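Local coordinates for protein GDP-L-fucose synthase (Campylobacter jejuni subsp. jejuni serotype O:2, PDB 7CXT) that binds NADPH and probably reduces the 4-keto group of a GDP-linked sugar, as GDP-fucose synthases and related extended short-chain dehydrogenases do, at residues A[165-170]-A[238-243]. Numbering follows the deposited sequence.
Sequences LNNLYG and VRREFI. With NDP (NADPH dihydro-nicotinamide-adenine-dinucleotide phosphate), chain C.
I243 and N167 meet at the firm end of this parallel pairing: I243 N gives a hydrogen bond to N167 O (2.9 Å), almost in line with the carbonyl, and I243 O accepts Y169 N (3.2 Å). I243 suits this place because its second branch at CB, CG2, packs against L165 CD1 (3.9 Å) and more loosely L168, while CG1 stands anti to the backbone N (chi1 -178°). On the opposite face the Y169 ring touches F242 CB through CE1 (3.8 Å), and helices 182-197 and 333-345 pack on both aromatics. In this Rossmann-type fold, strand 160-165 of the nucleotide-binding sheet leads, through a break at N166, into strand 167-169, which pairs with 239-244 in a small mixed sheet. Here L168 N hydrogen-bonds the nicotinamide carbonyl, NDP O7N (2.9 Å), while L165 packs its branched apolar end on the ring without competing for polar groups. Toward R240, which probably binds substrate, the strands part: N167 N reaches E241 O only weakly (3.3 Å), and a water hydrogen-bonds N167 O and, weakly, E241 O. Side chains take over: the N166 amide offers ND2 to E241 OE1 (3.1 Å), a hydrogen bond suiting the buried carboxylate, whose OE1 also accepts M317 N and OE2 G280 N.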
loop_
_atom_site.group_PDB
_atom_site.type_symbol
_atom_site.label_atom_id
_atom_site.label_comp_id
_atom_site.label_asym_id
_atom_site.label_seq_id
_atom_site.Cartn_x
_atom_site.Cartn_y
_atom_site.Cartn_z
ATOM N N LEU A 165 14.483 5.147 7.154
ATOM C CA LEU A 165 15.855 4.808 7.519
ATOM C C LEU A 165 16.272 3.493 6.873
ATOM O O LEU A 165 15.431 2.716 6.400
ATOM C CB LEU A 165 16.043 4.697 9.033
ATOM C CG LEU A 165 15.222 3.575 9.680
ATOM C CD1 LEU A 165 16.007 2.973 10.827
ATOM C CD2 LEU A 165 13.879 4.105 10.172
ATOM N N ASN A 166 17.596 3.255 6.849
ATOM C CA ASN A 166 18.140 2.035 6.248
ATOM C C ASN A 166 18.445 0.932 7.260
ATOM O O ASN A 166 17.666 -0.014 7.375
ATOM C CB ASN A 166 19.373 2.359 5.412
ATOM C CG ASN A 166 18.999 2.853 4.027
ATOM O OD1 ASN A 166 18.066 2.326 3.407
ATOM N ND2 ASN A 166 19.669 3.901 3.560
ATOM N N ASN A 167 19.570 0.985 7.962
ATOM C CA ASN A 167 19.921 -0.042 8.942
ATOM C C ASN A 167 19.965 0.580 10.325
ATOM O O ASN A 167 20.596 1.622 10.523
ATOM C CB ASN A 167 21.279 -0.697 8.660
ATOM C CG ASN A 167 21.305 -1.454 7.358
ATOM O OD1 ASN A 167 21.781 -0.946 6.333
ATOM N ND2 ASN A 167 20.796 -2.666 7.380
ATOM N N LEU A 168 19.305 -0.065 11.275
ATOM C CA LEU A 168 19.269 0.373 12.659
ATOM C C LEU A 168 20.227 -0.466 13.494
ATOM O O LEU A 168 20.416 -1.659 13.250
ATOM C CB LEU A 168 17.852 0.242 13.227
ATOM C CG LEU A 168 17.197 1.271 14.151
ATOM C CD1 LEU A 168 16.257 0.557 15.124
ATOM C CD2 LEU A 168 18.174 2.183 14.878
ATOM N N TYR A 169 20.816 0.168 14.498
ATOM C CA TYR A 169 21.497 -0.543 15.565
ATOM C C TYR A 169 21.372 0.334 16.800
ATOM O O TYR A 169 20.937 1.486 16.723
ATOM C CB TYR A 169 22.966 -0.851 15.218
ATOM C CG TYR A 169 23.882 0.349 15.253
ATOM C CD1 TYR A 169 23.831 1.318 14.263
ATOM C CD2 TYR A 169 24.824 0.505 16.272
ATOM C CE1 TYR A 169 24.678 2.413 14.280
ATOM C CE2 TYR A 169 25.670 1.602 16.297
ATOM C CZ TYR A 169 25.589 2.551 15.310
ATOM O OH TYR A 169 26.420 3.640 15.357
ATOM N N GLY A 170 21.727 -0.211 17.945
ATOM C CA GLY A 170 21.541 0.612 19.123
ATOM C C GLY A 170 22.203 0.002 20.325
ATOM O O GLY A 170 22.696 -1.128 20.287
ATOM N N VAL A 238 29.541 -4.489 -0.855
ATOM C CA VAL A 238 28.206 -3.929 -0.709
ATOM C C VAL A 238 28.242 -2.856 0.373
ATOM O O VAL A 238 28.878 -3.020 1.423
ATOM C CB VAL A 238 27.186 -5.038 -0.397
ATOM C CG1 VAL A 238 27.639 -5.874 0.793
ATOM C CG2 VAL A 238 25.819 -4.442 -0.153
ATOM N N ARG A 239 27.592 -1.732 0.105
ATOM C CA ARG A 239 27.686 -0.573 0.980
ATOM C C ARG A 239 26.383 -0.359 1.732
ATOM O O ARG A 239 25.294 -0.447 1.149
ATOM C CB ARG A 239 28.054 0.670 0.179
ATOM C CG ARG A 239 29.319 0.474 -0.627
ATOM C CD ARG A 239 29.829 1.779 -1.180
ATOM N NE ARG A 239 30.199 2.716 -0.127
ATOM C CZ ARG A 239 31.362 2.688 0.519
ATOM N NH1 ARG A 239 32.264 1.755 0.233
ATOM N NH2 ARG A 239 31.629 3.599 1.451
ATOM N N ARG A 240 26.506 -0.065 3.031
ATOM C CA ARG A 240 25.360 0.122 3.912
ATOM C C ARG A 240 25.543 1.372 4.760
ATOM O O ARG A 240 26.663 1.758 5.106
ATOM C CB ARG A 240 25.143 -1.070 4.858
ATOM C CG ARG A 240 25.488 -2.439 4.306
ATOM C CD ARG A 240 24.603 -2.811 3.141
ATOM N NE ARG A 240 23.211 -2.499 3.415
ATOM C CZ ARG A 240 22.288 -2.316 2.479
ATOM N NH1 ARG A 240 22.614 -2.410 1.193
ATOM N NH2 ARG A 240 21.040 -2.031 2.838
ATOM N N GLU A 241 24.421 1.998 5.077
ATOM C CA GLU A 241 24.328 3.105 6.013
ATOM C C GLU A 241 23.638 2.616 7.280
ATOM O O GLU A 241 22.696 1.822 7.212
ATOM C CB GLU A 241 23.531 4.264 5.411
ATOM C CG GLU A 241 23.280 5.395 6.378
ATOM C CD GLU A 241 22.221 6.339 5.896
ATOM O OE1 GLU A 241 21.439 5.933 5.020
ATOM O OE2 GLU A 241 22.149 7.473 6.414
ATOM N N PHE A 242 24.092 3.114 8.429
ATOM C CA PHE A 242 23.597 2.705 9.736
ATOM C C PHE A 242 23.245 3.938 10.548
ATOM O O PHE A 242 23.901 4.979 10.437
ATOM C CB PHE A 242 24.648 1.892 10.503
ATOM C CG PHE A 242 25.092 0.668 9.782
ATOM C CD1 PHE A 242 26.103 0.729 8.839
ATOM C CD2 PHE A 242 24.479 -0.554 10.037
ATOM C CE1 PHE A 242 26.491 -0.406 8.149
ATOM C CE2 PHE A 242 24.868 -1.700 9.346
ATOM C CZ PHE A 242 25.871 -1.628 8.417
ATOM N N ILE A 243 22.228 3.811 11.396
ATOM C CA ILE A 243 21.908 4.873 12.342
ATOM C C ILE A 243 21.746 4.269 13.728
ATOM O O ILE A 243 21.041 3.272 13.894
ATOM C CB ILE A 243 20.658 5.669 11.909
ATOM C CG1 ILE A 243 20.376 6.804 12.893
ATOM C CG2 ILE A 243 19.442 4.739 11.636
ATOM C CD1 ILE A 243 19.269 7.749 12.453
HETATM P PA NDP C . 11.893 -4.544 15.875
HETATM O O1A NDP C . 11.529 -5.660 14.960
HETATM O O2A NDP C . 13.235 -4.500 16.554
HETATM O O5B NDP C . 10.760 -4.454 17.061
HETATM C C5B NDP C . 9.534 -4.414 16.420
HETATM C C4B NDP C . 8.474 -4.412 17.541
HETATM O O4B NDP C . 7.168 -4.533 16.987
HETATM C C3B NDP C . 8.749 -5.633 18.460
HETATM O O3B NDP C . 8.749 -5.227 19.805
HETATM C C2B NDP C . 7.505 -6.524 18.185
HETATM O O2B NDP C . 7.043 -7.135 19.254
HETATM C C1B NDP C . 6.472 -5.422 17.804
HETATM N N9A NDP C . 5.376 -5.989 17.040
HETATM C C8A NDP C . 5.423 -6.647 15.784
HETATM N N7A NDP C . 4.226 -7.050 15.366
HETATM C C5A NDP C . 3.339 -6.641 16.416
HETATM C C6A NDP C . 1.952 -6.769 16.585
HETATM N N6A NDP C . 1.142 -7.400 15.649
HETATM N N1A NDP C . 1.340 -6.275 17.677
HETATM C C2A NDP C . 2.164 -5.666 18.603
HETATM N N3A NDP C . 3.476 -5.464 18.592
HETATM C C4A NDP C . 4.055 -5.984 17.453
HETATM O O3 NDP C . 11.614 -3.228 14.913
HETATM P PN NDP C . 12.818 -2.155 14.914
HETATM O O1N NDP C . 13.994 -2.753 14.244
HETATM O O2N NDP C . 12.928 -1.247 16.120
HETATM O O5D NDP C . 12.327 -1.033 13.657
HETATM C C5D NDP C . 11.308 -0.219 14.074
HETATM C C4D NDP C . 10.893 0.616 12.870
HETATM O O4D NDP C . 12.085 0.993 12.123
HETATM C C3D NDP C . 10.042 -0.278 11.889
HETATM O O3D NDP C . 9.100 0.524 11.269
HETATM C C2D NDP C . 11.090 -0.748 10.869
HETATM O O2D NDP C . 10.559 -1.013 9.596
HETATM C C1D NDP C . 11.934 0.538 10.780
HETATM N N1N NDP C . 13.241 0.216 10.214
HETATM C C2N NDP C . 14.197 -0.505 10.937
HETATM C C3N NDP C . 15.287 -1.027 10.265
HETATM C C7N NDP C . 16.293 -1.799 10.996
HETATM O O7N NDP C . 17.386 -2.150 10.512
HETATM N N7N NDP C . 15.991 -2.181 12.298
HETATM C C4N NDP C . 15.471 -0.858 8.813
HETATM C C5N NDP C . 14.549 0.133 8.235
HETATM C C6N NDP C . 13.515 0.618 8.920
HETATM P P2B NDP C . 7.718 -8.788 19.572
HETATM O O1X NDP C . 9.113 -8.384 19.921
HETATM O O2X NDP C . 6.794 -9.202 20.723
HETATM O O3X NDP C . 7.484 -9.409 18.227
HETATM O O HOH W 1 20.694 3.692 8.462
#